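Local coordinates for uncharacterized protein (Equus caballus, PDB 5WF1), which probably associates with the AP-4 adaptor complex and may thereby act in vesicular trafficking of proteins at the trans-Golgi network, at residues L102-L107 / K124-F129. Sequence-based numbering, arbitrary orientation.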
# COMPACT_ATOMS: atom_id res chain seq x y z
N LEU A 102 -8.55 5.48 4.89
CA LEU A 102 -7.82 5.98 3.73
C LEU A 102 -7.85 5.01 2.55
O LEU A 102 -7.86 5.46 1.40
CB LEU A 102 -6.37 6.29 4.11
CG LEU A 102 -6.21 7.47 5.07
CD1 LEU A 102 -4.81 7.46 5.69
CD2 LEU A 102 -6.52 8.82 4.36
N THR A 103 -7.86 3.70 2.80
CA THR A 103 -7.68 2.73 1.71
C THR A 103 -8.98 2.08 1.23
O THR A 103 -8.98 1.47 0.15
CB THR A 103 -6.72 1.61 2.12
OG1 THR A 103 -7.29 0.89 3.23
CG2 THR A 103 -5.35 2.20 2.54
N ARG A 104 -10.05 2.18 1.99
CA ARG A 104 -11.27 1.46 1.65
C ARG A 104 -11.78 1.73 0.24
O ARG A 104 -12.14 0.76 -0.45
CB ARG A 104 -12.37 1.76 2.68
CG ARG A 104 -13.70 1.16 2.27
CD ARG A 104 -14.83 1.84 3.00
NE ARG A 104 -15.04 1.25 4.32
CZ ARG A 104 -14.71 1.85 5.45
NH1 ARG A 104 -14.12 3.04 5.41
NH2 ARG A 104 -14.95 1.25 6.62
N PRO A 105 -11.84 2.97 -0.26
CA PRO A 105 -12.42 3.17 -1.61
C PRO A 105 -11.66 2.46 -2.71
O PRO A 105 -12.27 1.80 -3.56
CB PRO A 105 -12.39 4.70 -1.77
CG PRO A 105 -12.46 5.22 -0.38
CD PRO A 105 -11.61 4.27 0.42
N ARG A 106 -10.33 2.58 -2.73
CA ARG A 106 -9.58 1.93 -3.79
C ARG A 106 -9.60 0.42 -3.61
O ARG A 106 -9.69 -0.33 -4.60
CB ARG A 106 -8.15 2.45 -3.84
CG ARG A 106 -7.39 1.99 -5.06
CD ARG A 106 -8.19 2.29 -6.36
NE ARG A 106 -7.43 1.88 -7.54
CZ ARG A 106 -7.96 1.49 -8.70
NH1 ARG A 106 -9.28 1.47 -8.87
NH2 ARG A 106 -7.17 1.13 -9.70
N LEU A 107 -9.51 -0.06 -2.37
CA LEU A 107 -9.53 -1.50 -2.14
C LEU A 107 -10.88 -2.09 -2.54
O LEU A 107 -10.95 -3.19 -3.08
CB LEU A 107 -9.23 -1.82 -0.68
CG LEU A 107 -7.79 -1.62 -0.20
CD1 LEU A 107 -7.76 -1.90 1.30
CD2 LEU A 107 -6.86 -2.57 -0.95
N LYS A 124 -8.43 -9.64 0.30
CA LYS A 124 -7.92 -10.11 1.59
C LYS A 124 -7.51 -8.95 2.48
O LYS A 124 -7.79 -8.96 3.68
CB LYS A 124 -6.72 -11.05 1.38
CG LYS A 124 -7.03 -12.31 0.59
CD LYS A 124 -6.08 -13.47 0.97
CE LYS A 124 -4.72 -13.34 0.31
NZ LYS A 124 -3.96 -14.66 0.33
N ILE A 125 -6.85 -7.94 1.91
CA ILE A 125 -6.44 -6.79 2.70
C ILE A 125 -7.66 -6.06 3.24
O ILE A 125 -7.72 -5.69 4.42
CB ILE A 125 -5.57 -5.84 1.85
CG1 ILE A 125 -4.23 -6.48 1.50
CG2 ILE A 125 -5.38 -4.52 2.59
CD1 ILE A 125 -3.44 -5.70 0.46
N LEU A 126 -8.65 -5.82 2.38
CA LEU A 126 -9.85 -5.10 2.81
C LEU A 126 -10.59 -5.88 3.90
O LEU A 126 -11.00 -5.30 4.91
CB LEU A 126 -10.76 -4.85 1.61
CG LEU A 126 -12.11 -4.18 1.87
CD1 LEU A 126 -11.92 -2.87 2.61
CD2 LEU A 126 -12.79 -3.95 0.54
N ARG A 127 -10.76 -7.19 3.71
CA ARG A 127 -11.45 -7.99 4.72
C ARG A 127 -10.71 -7.96 6.05
O ARG A 127 -11.33 -7.93 7.12
CB ARG A 127 -11.62 -9.43 4.23
CG ARG A 127 -12.47 -9.59 2.98
CD ARG A 127 -13.94 -9.33 3.24
NE ARG A 127 -14.32 -7.94 2.98
CZ ARG A 127 -14.82 -7.51 1.83
NH1 ARG A 127 -15.01 -8.35 0.81
NH2 ARG A 127 -15.14 -6.22 1.69
N HIS A 128 -9.38 -7.95 6.01
CA HIS A 128 -8.59 -7.91 7.24
C HIS A 128 -8.77 -6.58 7.97
O HIS A 128 -8.97 -6.56 9.20
CB HIS A 128 -7.12 -8.15 6.90
CG HIS A 128 -6.21 -8.12 8.09
ND1 HIS A 128 -6.08 -9.19 8.95
CD2 HIS A 128 -5.39 -7.15 8.57
CE1 HIS A 128 -5.22 -8.88 9.90
NE2 HIS A 128 -4.79 -7.65 9.70
N PHE A 129 -8.66 -5.46 7.25
CA PHE A 129 -8.85 -4.16 7.87
C PHE A 129 -10.26 -4.02 8.45
O PHE A 129 -10.44 -3.51 9.56
CB PHE A 129 -8.59 -3.04 6.85
CG PHE A 129 -7.14 -2.91 6.42
CD1 PHE A 129 -6.12 -3.56 7.11
CD2 PHE A 129 -6.81 -2.11 5.33
CE1 PHE A 129 -4.78 -3.44 6.70
CE2 PHE A 129 -5.47 -1.97 4.92
CZ PHE A 129 -4.46 -2.63 5.61
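Thr103 OG1 is hydrogen-bonded to the backbone O of Ile99, one turn earlier in its own helix, and the same oxygen meets the Phe129 ring. Thr103 OG1 sits at the ring edge, near the ring plane, 3.7 Å from Phe129 CD2. The chi1 of 62° sets OG1 between the backbone N and the carbonyl carbon of Thr103, from where it reaches Ile99 O and also touches the ring edge. The buried hydroxyl is thus satisfied within helix 96-111 and meets its partner helix through van der Waals contact.

Leu107 fills the middle of the interface. Leu107 CD1 lies 3.8 Å from Ile125 CG2, and these two side chains cross at about a right angle. Leu107 CD1 is also 4.1 Å from Phe129 CD2, reaching the ring obliquely. In Leu107, chi1 -72° sets CG anti to the carbonyl carbon, and the extended second torsion carries CD1 on to Ile125 and Phe129. Leu107 CB meets Leu126 CB at 4.1 Å. Leu126 CD2 rests 4.1 Å from Leu107 C. Leu126 CD1 comes within 4.4 Å of Arg104 CG, so the aliphatic part of the arginine borders the apolar patch.

Within helix 117-132, the O of Ile125 lies 3.5 Å above one face of the Phe129 ring, nearer the ring's margin than its centre. Leu82 of helix 75-89 touches both Leu107 and Ile125, while Val85 touches Phe129. Helix 75-89 thus packs against both helices in a shared apolar core.

The two segment axes approach to 10.0 Å and run roughly antiparallel, at 143°. Helices 96-111 and 117-132 follow each other across a short turn. They form an antiparallel helical hairpin, the last two helices of the all-helical VHS/ENTH-like domain of tepsin.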